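Local coordinates for protein peroxinectin A (Dictyostelium discoideum, PDB 6ERC) that is a secreted heme peroxidase that uses hydrogen peroxide to oxidise phenolic donors and also iodide and thiocyanate ions, at residues H81-S86 and A290-E295; F301-S306 and L456-Q461. One frame throughout, in Å; residues are numbered along the deposited sequence.

Contact 1: H81-S86 and A290-E295; sequences HNMALS and AQVSNE. With NA (sodium ion), chain K; HEM (protoporphyrin IX containing Fe), chain F.
Val292 reaches across to Met83 and Ala84, one methyl for each neighbour. With CG1 anti to the backbone N (chi1 175°), CG2 is left to face the backbone at Met83, where it lies 3.5 Å from the carbonyl Met83 O and 4.2 Å from Met83 CB. CG1 comes up to the methyl of Ala84, its distance to Ala84 CB being 4.3 Å. No hydrogen bond joins the two segments; valine suits the spot because both of its arms are apolar and can pack against a small alanine and the base of a methionine. Helix 294-300 adds Phe296 against Met83 and Thr297 against Ala84 and Val292, while helix 452-467 sends Phe462 and Thr465 to Met83.

The same run of chain past Met83 then turns to the heme. Ser86 OG, set beside its own backbone N (chi1 -62°), donates to propionate oxygen HEM O2D at 2.9 Å, and Ser86 N makes a weak, fairly straight bond to HEM O1D of the same carboxylate at 3.3 Å. A serine can thus offer side chain and main chain together, reaching both oxygens of one group. At the other end, Asn82 O binds the sodium ion at 2.4 Å, a site completed by Gly147, Tyr149, Asp151 and Asn153. Directly before Asn82 in the chain stands His81, the predicted proton acceptor, with His81 NE2 5.6 Å from HEM FE; it touches Arg213, the predicted transition-state stabiliser.

A distal histidine followed at once by a cation ligand recalls mammalian heme peroxidases, where calcium occupies the comparable site, and marks this loop as the distal heme pocket of the animal peroxidase fold.

Contact 2: F301-S306 and L456-Q461; sequences FRFGHS and LIIYEQ. With CA (calcium ion), chain G; HEM (protoporphyrin IX containing Fe), chain F.
Phe303 has its ring swung between its backbone N and carbonyl carbon (chi1 71°), and Ile458 sets CG1 beside its own N (chi1 -65°) and carries CD1 forward, so that Ile458 CD1 meets Phe303 CE2 at 3.8 Å, the side chains crossing nearly at right angles. This joins the proximal heme segment of the animal peroxidase fold to helix 452-467. The isoleucine is long enough to serve two aromatics: its CG1 lies at the ring edge of Phe301, 4.2 Å from Phe301 CD1. Both phenylalanines hand the apolar packing on to a heme vinyl group. Phe301 CE2 lies 3.6 Å from HEM CAC, whereas HEM CBC sits over one face of the Phe303 ring. Gly304 suits its place because a CB on this residue would run into HEM C3C; Gly304 CA itself lies 3.7 Å from HEM C3C.

Arg302 lays one guanidinium face over the porphyrin rim at CHA and turns NH1 and NH2 to propionate oxygen HEM O1A; the NH1 bond is modelled improbably short, and the one from Arg302 NH2 to HEM O1A, at 3.0 Å, is weak. Thr297 O and Asn383 OD1 accept further bonds from NE and NH1. A leucine in its place would probably leave that propionate without this positive mate and Thr297 O without its NE donor.

Ser306 binds the calcium ion through both its oxygens, beside Asn355, Asp357, Tyr359 and two waters, tying down the chain just after the axial ligand: His305, whose NE2 meets HEM FE at 2.3 Å.

The heme lies between two histidines, His81 on the distal face and His305 on the proximal one; the nearest side-chain atoms of His81 and Phe301 are about 8 Å apart. Contact 1 bonds to one propionate and Arg302 of contact 2 approaches the other, and each contact has its own cation, sodium distal and calcium proximal. Helix 294-300 leads from 290-295 directly into 301-306, and its Phe296 touches Met83 of contact 1 as well as Phe301 and Ile457 of contact 2. The contact centres are 11 Å apart, joined by a probable hydrogen bond in which Ser293 N lies 2.7 Å from Gln461 OE1.

Contact 1: H81-S86 and A290-E295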
ATOM      1  N   HIS A  81       1.410   3.170  -1.429  1.00 53.16           N
ATOM      2  CA  HIS A  81       1.736   4.506  -0.951  1.00 55.86           C
ATOM      3  C   HIS A  81       2.004   5.485  -2.090  1.00 56.69           C
ATOM      4  O   HIS A  81       2.141   6.685  -1.830  1.00 56.22           O
ATOM      5  CB  HIS A  81       2.939   4.444  -0.010  1.00 55.14           C
ATOM      6  CG  HIS A  81       2.664   3.724   1.273  1.00 54.27           C
ATOM      7  ND1 HIS A  81       3.655   3.394   2.172  1.00 54.77           N
ATOM      8  CD2 HIS A  81       1.505   3.270   1.810  1.00 54.74           C
ATOM      9  CE1 HIS A  81       3.121   2.768   3.206  1.00 54.27           C
ATOM     10  NE2 HIS A  81       1.817   2.679   3.010  1.00 53.89           N
ATOM     11  N   ASN A  82       2.084   5.006  -3.331  1.00 54.17           N
ATOM     12  CA  ASN A  82       2.133   5.869  -4.502  1.00 56.10           C
ATOM     13  C   ASN A  82       0.755   6.177  -5.071  1.00 55.93           C
ATOM     14  O   ASN A  82       0.667   6.911  -6.062  1.00 56.12           O
ATOM     15  CB  ASN A  82       2.985   5.227  -5.606  1.00 56.65           C
ATOM     16  CG  ASN A  82       4.465   5.512  -5.451  1.00 57.35           C
ATOM     17  OD1 ASN A  82       4.952   6.560  -5.875  1.00 58.15           O
ATOM     18  ND2 ASN A  82       5.190   4.573  -4.854  1.00 56.31           N
ATOM     19  N   MET A  83      -0.315   5.651  -4.479  1.00 57.45           N
ATOM     20  CA  MET A  83      -1.610   5.669  -5.153  1.00 55.40           C
ATOM     21  C   MET A  83      -2.773   6.130  -4.283  1.00 54.95           C
ATOM     22  O   MET A  83      -3.628   6.871  -4.770  1.00 54.67           O
ATOM     23  CB  MET A  83      -1.907   4.265  -5.704  1.00 53.38           C
ATOM     24  CG  MET A  83      -0.905   3.784  -6.739  1.00 51.67           C
ATOM     25  SD  MET A  83      -1.260   2.129  -7.366  1.00 46.20           S
ATOM     26  CE  MET A  83      -2.826   2.404  -8.177  1.00 50.57           C
ATOM     27  N   ALA A  84      -2.844   5.705  -3.023  1.00 57.10           N
ATOM     28  CA  ALA A  84      -4.055   5.936  -2.244  1.00 57.71           C
ATOM     29  C   ALA A  84      -3.738   6.169  -0.774  1.00 56.58           C
ATOM     30  O   ALA A  84      -2.847   5.531  -0.209  1.00 56.60           O
ATOM     31  CB  ALA A  84      -5.019   4.752  -2.375  1.00 56.89           C
ATOM     32  N   LEU A  85      -4.493   7.080  -0.160  1.00 56.14           N
ATOM     33  CA  LEU A  85      -4.469   7.276   1.285  1.00 58.49           C
ATOM     34  C   LEU A  85      -5.878   7.607   1.749  1.00 57.50           C
ATOM     35  O   LEU A  85      -6.462   8.597   1.300  1.00 57.53           O
ATOM     36  CB  LEU A  85      -3.507   8.394   1.694  1.00 59.15           C
ATOM     37  CG  LEU A  85      -3.489   8.701   3.196  1.00 57.90           C
ATOM     38  CD1 LEU A  85      -2.837   7.564   3.964  1.00 57.50           C
ATOM     39  CD2 LEU A  85      -2.792  10.016   3.482  1.00 58.42           C
ATOM     40  N   SER A  86      -6.414   6.789   2.653  1.00 58.25           N
ATOM     41  CA  SER A  86      -7.736   7.032   3.230  1.00 58.86           C
ATOM     42  C   SER A  86      -7.547   7.789   4.541  1.00 58.79           C
ATOM     43  O   SER A  86      -7.628   7.236   5.639  1.00 59.36           O
ATOM     44  CB  SER A  86      -8.480   5.719   3.428  1.00 57.86           C
ATOM     45  OG  SER A  86      -8.693   5.072   2.186  1.00 57.18           O
ATOM     46  N   ALA A 290      -7.786   7.535 -14.263  1.00 54.24           N
ATOM     47  CA  ALA A 290      -6.808   6.808 -13.466  1.00 53.31           C
ATOM     48  C   ALA A 290      -7.115   6.826 -11.975  1.00 52.55           C
ATOM     49  O   ALA A 290      -6.411   6.157 -11.210  1.00 52.04           O
ATOM     50  CB  ALA A 290      -5.413   7.392 -13.701  1.00 53.94           C
ATOM     51  N   GLN A 291      -8.135   7.572 -11.546  1.00 53.36           N
ATOM     52  CA  GLN A 291      -8.468   7.668 -10.131  1.00 52.57           C
ATOM     53  C   GLN A 291      -8.638   6.279  -9.526  1.00 52.52           C
ATOM     54  O   GLN A 291      -9.158   5.364 -10.168  1.00 51.23           O
ATOM     55  CB  GLN A 291      -9.751   8.484  -9.953  1.00 53.56           C
ATOM     56  CG  GLN A 291     -10.135   8.764  -8.507  1.00 54.66           C
ATOM     57  CD  GLN A 291      -9.296   9.852  -7.874  1.00 55.76           C
ATOM     58  OE1 GLN A 291      -8.877  10.798  -8.542  1.00 57.44           O
ATOM     59  NE2 GLN A 291      -9.047   9.728  -6.576  1.00 54.86           N
ATOM     60  N   VAL A 292      -8.190   6.127  -8.278  1.00 51.80           N
ATOM     61  CA  VAL A 292      -8.270   4.836  -7.607  1.00 53.23           C
ATOM     62  C   VAL A 292      -9.723   4.515  -7.276  1.00 53.53           C
ATOM     63  O   VAL A 292     -10.517   5.403  -6.938  1.00 53.26           O
ATOM     64  CB  VAL A 292      -7.400   4.835  -6.338  1.00 54.05           C
ATOM     65  CG1 VAL A 292      -7.576   3.527  -5.557  1.00 52.50           C
ATOM     66  CG2 VAL A 292      -5.937   5.051  -6.694  1.00 52.39           C
ATOM     67  N   SER A 293     -10.077   3.238  -7.370  1.00 51.92           N
ATOM     68  CA  SER A 293     -11.412   2.789  -7.010  1.00 52.64           C
ATOM     69  C   SER A 293     -11.480   2.488  -5.521  1.00 52.39           C
ATOM     70  O   SER A 293     -10.506   2.046  -4.906  1.00 50.71           O
ATOM     71  CB  SER A 293     -11.805   1.543  -7.803  1.00 51.79           C
ATOM     72  OG  SER A 293     -11.052   0.422  -7.378  1.00 50.40           O
ATOM     73  N   ASN A 294     -12.658   2.726  -4.944  1.00 53.46           N
ATOM     74  CA  ASN A 294     -12.841   2.504  -3.516  1.00 53.80           C
ATOM     75  C   ASN A 294     -12.631   1.043  -3.151  1.00 52.31           C
ATOM     76  O   ASN A 294     -12.102   0.741  -2.075  1.00 52.33           O
ATOM     77  CB  ASN A 294     -14.236   2.964  -3.095  1.00 54.14           C
ATOM     78  CG  ASN A 294     -14.288   3.409  -1.655  1.00 54.14           C
ATOM     79  OD1 ASN A 294     -13.873   2.683  -0.751  1.00 54.48           O
ATOM     80  ND2 ASN A 294     -14.786   4.620  -1.431  1.00 55.06           N
ATOM     81  N   GLU A 295     -13.023   0.125  -4.034  1.00 50.52           N
ATOM     82  CA  GLU A 295     -12.872  -1.295  -3.740  1.00 51.51           C
ATOM     83  C   GLU A 295     -11.419  -1.735  -3.841  1.00 51.14           C
ATOM     84  O   GLU A 295     -11.004  -2.656  -3.129  1.00 50.85           O
ATOM     85  CB  GLU A 295     -13.739  -2.127  -4.686  1.00 53.40           C
ATOM     86  CG  GLU A 295     -15.232  -1.827  -4.610  1.00 52.62           C
ATOM     87  CD  GLU A 295     -15.622  -0.572  -5.376  1.00 53.34           C
ATOM     88  OE1 GLU A 295     -14.716   0.172  -5.806  1.00 51.16           O
ATOM     89  OE2 GLU A 295     -16.837  -0.335  -5.550  1.00 54.92           O
TER
HETATM   90 NA    NA K 609       0.768   9.315  -6.470  1.00 57.05          NA
HETATM   91  CHA HEM F 604      -3.588   0.356   4.742  1.00 54.12           C
HETATM   92  CHB HEM F 604      -0.242  -1.160   7.886  1.00 50.11           C
HETATM   93  CHC HEM F 604       1.634  -4.060   4.460  1.00 47.77           C
HETATM   94  CHD HEM F 604      -1.871  -2.710   1.401  1.00 52.38           C
HETATM   95  C1A HEM F 604      -2.883   0.148   5.902  1.00 52.15           C
HETATM   96  C2A HEM F 604      -3.214   0.686   7.198  1.00 50.82           C
HETATM   97  C3A HEM F 604      -2.295   0.270   8.074  1.00 49.41           C
HETATM   98  C4A HEM F 604      -1.346  -0.547   7.353  1.00 49.80           C
HETATM   99  CMA HEM F 604      -2.231   0.595   9.583  1.00 45.54           C
HETATM  100  CAA HEM F 604      -4.437   1.573   7.482  1.00 51.66           C
HETATM  101  CBA HEM F 604      -5.378   0.757   8.356  1.00 52.61           C
HETATM  102  CGA HEM F 604      -6.786   1.276   8.218  1.00 54.79           C
HETATM  103  O1A HEM F 604      -7.353   1.205   7.098  1.00 54.82           O
HETATM  104  O2A HEM F 604      -7.349   1.753   9.236  1.00 54.01           O
HETATM  105  C1B HEM F 604       0.559  -2.056   7.220  1.00 49.24           C
HETATM  106  C2B HEM F 604       1.720  -2.701   7.781  1.00 47.71           C
HETATM  107  C3B HEM F 604       2.248  -3.500   6.839  1.00 48.25           C
HETATM  108  C4B HEM F 604       1.428  -3.386   5.649  1.00 49.49           C
HETATM  109  CMB HEM F 604       2.197  -2.441   9.224  1.00 43.14           C
HETATM  110  CAB HEM F 604       3.487  -4.422   6.909  1.00 47.63           C
HETATM  111  CBB HEM F 604       4.204  -4.603   8.023  1.00 48.58           C
HETATM  112  C1C HEM F 604       0.849  -3.961   3.331  1.00 47.66           C
HETATM  113  C2C HEM F 604       1.042  -4.675   2.081  1.00 48.10           C
HETATM  114  C3C HEM F 604       0.065  -4.295   1.230  1.00 49.54           C
HETATM  115  C4C HEM F 604      -0.762  -3.335   1.929  1.00 51.55           C
HETATM  116  CMC HEM F 604       2.200  -5.678   1.886  1.00 45.50           C
HETATM  117  CAC HEM F 604      -0.272  -4.692  -0.231  1.00 47.87           C
HETATM  118  CBC HEM F 604       0.416  -5.549  -0.988  1.00 47.73           C
HETATM  119  C1D HEM F 604      -2.610  -1.734   2.023  1.00 52.10           C
HETATM  120  C2D HEM F 604      -3.674  -0.964   1.421  1.00 51.41           C
HETATM  121  C3D HEM F 604      -4.148  -0.130   2.351  1.00 54.18           C
HETATM  122  C4D HEM F 604      -3.393  -0.325   3.565  1.00 54.05           C
HETATM  123  CMD HEM F 604      -4.168  -1.130  -0.031  1.00 49.08           C
HETATM  124  CAD HEM F 604      -5.271   0.911   2.201  1.00 53.66           C
HETATM  125  CBD HEM F 604      -4.625   2.106   1.507  1.00 54.33           C
HETATM  126  CGD HEM F 604      -5.227   3.405   1.982  1.00 53.26           C
HETATM  127  O1D HEM F 604      -4.770   3.925   3.032  1.00 51.67           O
HETATM  128  O2D HEM F 604      -6.156   3.936   1.321  1.00 51.47           O
HETATM  129  NA  HEM F 604      -1.734  -0.601   6.031  1.00 54.14           N
HETATM  130  NB  HEM F 604       0.407  -2.494   5.919  1.00 54.65           N
HETATM  131  NC  HEM F 604      -0.260  -3.153   3.199  1.00 52.80           N
HETATM  132  ND  HEM F 604      -2.466  -1.316   3.331  1.00 55.15           N
HETATM  133 FE   HEM F 604      -1.014  -1.857   4.589  1.00 61.91          FE

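Contact 2: F301-S306 and L456-Q461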
ATOM      1  N   PHE A 301      -6.712  -4.751  -2.687  1.00 50.18           N
ATOM      2  CA  PHE A 301      -5.268  -4.637  -2.533  1.00 51.02           C
ATOM      3  C   PHE A 301      -4.806  -4.683  -1.082  1.00 50.41           C
ATOM      4  O   PHE A 301      -3.599  -4.593  -0.834  1.00 49.37           O
ATOM      5  CB  PHE A 301      -4.767  -3.348  -3.185  1.00 50.69           C
ATOM      6  CG  PHE A 301      -3.337  -3.417  -3.623  1.00 49.01           C
ATOM      7  CD1 PHE A 301      -2.990  -4.101  -4.772  1.00 48.98           C
ATOM      8  CD2 PHE A 301      -2.339  -2.807  -2.884  1.00 49.67           C
ATOM      9  CE1 PHE A 301      -1.673  -4.172  -5.181  1.00 50.38           C
ATOM     10  CE2 PHE A 301      -1.019  -2.875  -3.289  1.00 49.69           C
ATOM     11  CZ  PHE A 301      -0.687  -3.558  -4.439  1.00 47.82           C
ATOM     12  N   ARG A 302      -5.716  -4.817  -0.121  1.00 53.59           N
ATOM     13  CA  ARG A 302      -5.309  -5.005   1.267  1.00 53.97           C
ATOM     14  C   ARG A 302      -4.928  -6.447   1.573  1.00 53.07           C
ATOM     15  O   ARG A 302      -4.650  -6.765   2.735  1.00 53.20           O
ATOM     16  CB  ARG A 302      -6.422  -4.548   2.214  1.00 53.39           C
ATOM     17  CG  ARG A 302      -6.723  -3.062   2.113  1.00 53.80           C
ATOM     18  CD  ARG A 302      -7.086  -2.454   3.457  1.00 55.28           C
ATOM     19  NE  ARG A 302      -7.387  -1.032   3.330  1.00 56.17           N
ATOM     20  CZ  ARG A 302      -7.629  -0.220   4.353  1.00 57.90           C
ATOM     21  NH1 ARG A 302      -7.606  -0.683   5.596  1.00 59.35           N
ATOM     22  NH2 ARG A 302      -7.894   1.061   4.132  1.00 57.80           N
ATOM     23  N   PHE A 303      -4.897  -7.318   0.563  1.00 51.98           N
ATOM     24  CA  PHE A 303      -4.469  -8.696   0.766  1.00 52.50           C
ATOM     25  C   PHE A 303      -3.075  -8.789   1.367  1.00 52.68           C
ATOM     26  O   PHE A 303      -2.737  -9.815   1.968  1.00 54.50           O
ATOM     27  CB  PHE A 303      -4.500  -9.447  -0.567  1.00 53.17           C
ATOM     28  CG  PHE A 303      -3.423  -9.020  -1.536  1.00 52.21           C
ATOM     29  CD1 PHE A 303      -2.174  -9.620  -1.515  1.00 51.91           C
ATOM     30  CD2 PHE A 303      -3.663  -8.024  -2.468  1.00 51.39           C
ATOM     31  CE1 PHE A 303      -1.185  -9.232  -2.398  1.00 52.04           C
ATOM     32  CE2 PHE A 303      -2.674  -7.634  -3.357  1.00 51.95           C
ATOM     33  CZ  PHE A 303      -1.436  -8.240  -3.321  1.00 50.83           C
ATOM     34  N   GLY A 304      -2.254  -7.750   1.213  1.00 52.08           N
ATOM     35  CA  GLY A 304      -0.876  -7.833   1.663  1.00 51.74           C
ATOM     36  C   GLY A 304      -0.737  -8.065   3.152  1.00 51.70           C
ATOM     37  O   GLY A 304       0.267  -8.614   3.608  1.00 52.16           O
ATOM     38  N   HIS A 305      -1.732  -7.656   3.932  1.00 53.78           N
ATOM     39  CA  HIS A 305      -1.658  -7.871   5.371  1.00 54.94           C
ATOM     40  C   HIS A 305      -1.671  -9.356   5.713  1.00 53.65           C
ATOM     41  O   HIS A 305      -1.091  -9.765   6.725  1.00 53.42           O
ATOM     42  CB  HIS A 305      -2.809  -7.136   6.042  1.00 55.81           C
ATOM     43  CG  HIS A 305      -2.849  -5.677   5.711  1.00 57.82           C
ATOM     44  ND1 HIS A 305      -4.006  -5.029   5.337  1.00 58.20           N
ATOM     45  CD2 HIS A 305      -1.866  -4.746   5.670  1.00 56.48           C
ATOM     46  CE1 HIS A 305      -3.736  -3.757   5.094  1.00 58.20           C
ATOM     47  NE2 HIS A 305      -2.446  -3.559   5.293  1.00 57.22           N
ATOM     48  N   SER A 306      -2.311 -10.172   4.875  1.00 52.46           N
ATOM     49  CA  SER A 306      -2.254 -11.619   5.045  1.00 53.64           C
ATOM     50  C   SER A 306      -0.856 -12.163   4.768  1.00 54.59           C
ATOM     51  O   SER A 306      -0.431 -13.144   5.392  1.00 54.62           O
ATOM     52  CB  SER A 306      -3.267 -12.282   4.116  1.00 53.48           C
ATOM     53  OG  SER A 306      -3.351 -13.673   4.360  1.00 54.73           O
ATOM     54  N   LEU A 456      -9.784  -9.565 -10.266  1.00 54.34           N
ATOM     55  CA  LEU A 456     -10.504  -8.691 -11.185  1.00 53.93           C
ATOM     56  C   LEU A 456     -10.390  -7.230 -10.766  1.00 53.67           C
ATOM     57  O   LEU A 456     -10.213  -6.349 -11.614  1.00 54.38           O
ATOM     58  CB  LEU A 456     -11.969  -9.120 -11.266  1.00 54.36           C
ATOM     59  CG  LEU A 456     -12.786  -8.587 -12.446  1.00 54.53           C
ATOM     60  CD1 LEU A 456     -13.907  -9.559 -12.780  1.00 55.60           C
ATOM     61  CD2 LEU A 456     -13.357  -7.205 -12.158  1.00 53.90           C
ATOM     62  N   ILE A 457     -10.486  -6.951  -9.464  1.00 51.48           N
ATOM     63  CA  ILE A 457     -10.418  -5.569  -8.998  1.00 50.39           C
ATOM     64  C   ILE A 457      -9.022  -5.000  -9.221  1.00 51.32           C
ATOM     65  O   ILE A 457      -8.867  -3.843  -9.633  1.00 49.16           O
ATOM     66  CB  ILE A 457     -10.837  -5.489  -7.518  1.00 50.94           C
ATOM     67  CG1 ILE A 457     -12.275  -5.988  -7.342  1.00 53.49           C
ATOM     68  CG2 ILE A 457     -10.719  -4.057  -6.999  1.00 50.08           C
ATOM     69  CD1 ILE A 457     -12.644  -6.314  -5.913  1.00 51.66           C
ATOM     70  N   ILE A 458      -7.986  -5.795  -8.954  1.00 50.94           N
ATOM     71  CA  ILE A 458      -6.620  -5.318  -9.131  1.00 50.70           C
ATOM     72  C   ILE A 458      -6.314  -5.126 -10.612  1.00 51.59           C
ATOM     73  O   ILE A 458      -5.754  -4.103 -11.022  1.00 49.68           O
ATOM     74  CB  ILE A 458      -5.625  -6.286  -8.467  1.00 50.07           C
ATOM     75  CG1 ILE A 458      -5.839  -6.299  -6.952  1.00 50.12           C
ATOM     76  CG2 ILE A 458      -4.190  -5.880  -8.787  1.00 50.92           C
ATOM     77  CD1 ILE A 458      -5.133  -7.434  -6.240  1.00 50.71           C
ATOM     78  N   TYR A 459      -6.673  -6.113 -11.436  1.00 51.70           N
ATOM     79  CA  TYR A 459      -6.461  -5.981 -12.873  1.00 51.59           C
ATOM     80  C   TYR A 459      -7.124  -4.721 -13.406  1.00 51.06           C
ATOM     81  O   TYR A 459      -6.540  -3.997 -14.222  1.00 52.76           O
ATOM     82  CB  TYR A 459      -7.003  -7.215 -13.596  1.00 52.78           C
ATOM     83  CG  TYR A 459      -6.792  -7.195 -15.094  1.00 52.07           C
ATOM     84  CD1 TYR A 459      -7.641  -6.478 -15.928  1.00 51.91           C
ATOM     85  CD2 TYR A 459      -5.750  -7.902 -15.676  1.00 52.78           C
ATOM     86  CE1 TYR A 459      -7.453  -6.458 -17.295  1.00 53.15           C
ATOM     87  CE2 TYR A 459      -5.555  -7.890 -17.044  1.00 53.20           C
ATOM     88  CZ  TYR A 459      -6.409  -7.166 -17.849  1.00 53.51           C
ATOM     89  OH  TYR A 459      -6.218  -7.150 -19.213  1.00 54.43           O
ATOM     90  N   GLU A 460      -8.342  -4.435 -12.944  1.00 50.45           N
ATOM     91  CA  GLU A 460      -9.096  -3.309 -13.482  1.00 51.28           C
ATOM     92  C   GLU A 460      -8.463  -1.980 -13.091  1.00 51.04           C
ATOM     93  O   GLU A 460      -8.476  -1.025 -13.877  1.00 51.13           O
ATOM     94  CB  GLU A 460     -10.546  -3.389 -13.001  1.00 50.51           C
ATOM     95  CG  GLU A 460     -11.511  -2.486 -13.759  1.00 51.73           C
ATOM     96  CD  GLU A 460     -11.525  -1.057 -13.246  1.00 50.84           C
ATOM     97  OE1 GLU A 460     -11.100  -0.827 -12.094  1.00 50.06           O
ATOM     98  OE2 GLU A 460     -11.963  -0.161 -13.998  1.00 50.93           O
ATOM     99  N   GLN A 461      -7.898  -1.897 -11.884  1.00 49.67           N
ATOM    100  CA  GLN A 461      -7.299  -0.646 -11.431  1.00 49.89           C
ATOM    101  C   GLN A 461      -6.038  -0.323 -12.223  1.00 49.57           C
ATOM    102  O   GLN A 461      -5.918   0.757 -12.815  1.00 48.68           O
ATOM    103  CB  GLN A 461      -6.985  -0.727  -9.936  1.00 49.71           C
ATOM    104  CG  GLN A 461      -6.346   0.534  -9.377  1.00 48.90           C
ATOM    105  CD  GLN A 461      -7.221   1.753  -9.560  1.00 50.12           C
ATOM    106  OE1 GLN A 461      -8.258   1.890  -8.913  1.00 52.02           O
ATOM    107  NE2 GLN A 461      -6.813   2.643 -10.452  1.00 50.73           N
TER
HETATM  108 CA    CA G 605      -1.980 -15.049   5.653  1.00 47.37          CA
HETATM  109  CHA HEM F 604      -3.588   0.356   4.742  1.00 54.12           C
HETATM  110  CHB HEM F 604      -0.242  -1.160   7.886  1.00 50.11           C
HETATM  111  CHC HEM F 604       1.634  -4.060   4.460  1.00 47.77           C
HETATM  112  CHD HEM F 604      -1.871  -2.710   1.401  1.00 52.38           C
HETATM  113  C1A HEM F 604      -2.883   0.148   5.902  1.00 52.15           C
HETATM  114  C2A HEM F 604      -3.214   0.686   7.198  1.00 50.82           C
HETATM  115  C3A HEM F 604      -2.295   0.270   8.074  1.00 49.41           C
HETATM  116  C4A HEM F 604      -1.346  -0.547   7.353  1.00 49.80           C
HETATM  117  CMA HEM F 604      -2.231   0.595   9.583  1.00 45.54           C
HETATM  118  CAA HEM F 604      -4.437   1.573   7.482  1.00 51.66           C
HETATM  119  CBA HEM F 604      -5.378   0.757   8.356  1.00 52.61           C
HETATM  120  CGA HEM F 604      -6.786   1.276   8.218  1.00 54.79           C
HETATM  121  O1A HEM F 604      -7.353   1.205   7.098  1.00 54.82           O
HETATM  122  O2A HEM F 604      -7.349   1.753   9.236  1.00 54.01           O
HETATM  123  C1B HEM F 604       0.559  -2.056   7.220  1.00 49.24           C
HETATM  124  C2B HEM F 604       1.720  -2.701   7.781  1.00 47.71           C
HETATM  125  C3B HEM F 604       2.248  -3.500   6.839  1.00 48.25           C
HETATM  126  C4B HEM F 604       1.428  -3.386   5.649  1.00 49.49           C
HETATM  127  CMB HEM F 604       2.197  -2.441   9.224  1.00 43.14           C
HETATM  128  CAB HEM F 604       3.487  -4.422   6.909  1.00 47.63           C
HETATM  129  CBB HEM F 604       4.204  -4.603   8.023  1.00 48.58           C
HETATM  130  C1C HEM F 604       0.849  -3.961   3.331  1.00 47.66           C
HETATM  131  C2C HEM F 604       1.042  -4.675   2.081  1.00 48.10           C
HETATM  132  C3C HEM F 604       0.065  -4.295   1.230  1.00 49.54           C
HETATM  133  C4C HEM F 604      -0.762  -3.335   1.929  1.00 51.55           C
HETATM  134  CMC HEM F 604       2.200  -5.678   1.886  1.00 45.50           C
HETATM  135  CAC HEM F 604      -0.272  -4.692  -0.231  1.00 47.87           C
HETATM  136  CBC HEM F 604       0.416  -5.549  -0.988  1.00 47.73           C
HETATM  137  C1D HEM F 604      -2.610  -1.734   2.023  1.00 52.10           C
HETATM  138  C2D HEM F 604      -3.674  -0.964   1.421  1.00 51.41           C
HETATM  139  C3D HEM F 604      -4.148  -0.130   2.351  1.00 54.18           C
HETATM  140  C4D HEM F 604      -3.393  -0.325   3.565  1.00 54.05           C
HETATM  141  CMD HEM F 604      -4.168  -1.130  -0.031  1.00 49.08           C
HETATM  142  CAD HEM F 604      -5.271   0.911   2.201  1.00 53.66           C
HETATM  143  CBD HEM F 604      -4.625   2.106   1.507  1.00 54.33           C
HETATM  144  CGD HEM F 604      -5.227   3.405   1.982  1.00 53.26           C
HETATM  145  O1D HEM F 604      -4.770   3.925   3.032  1.00 51.67           O
HETATM  146  O2D HEM F 604      -6.156   3.936   1.321  1.00 51.47           O
HETATM  147  NA  HEM F 604      -1.734  -0.601   6.031  1.00 54.14           N
HETATM  148  NB  HEM F 604       0.407  -2.494   5.919  1.00 54.65           N
HETATM  149  NC  HEM F 604      -0.260  -3.153   3.199  1.00 52.80           N
HETATM  150  ND  HEM F 604      -2.466  -1.316   3.331  1.00 55.15           N
HETATM  151 FE   HEM F 604      -1.014  -1.857   4.589  1.00 61.91          FE
HETATM  152  O   HOH W   1      -0.670 -14.793   7.622  1.00 42.47           O
HETATM  153  O   HOH W   2      -1.175 -17.232   5.984  1.00 42.87           O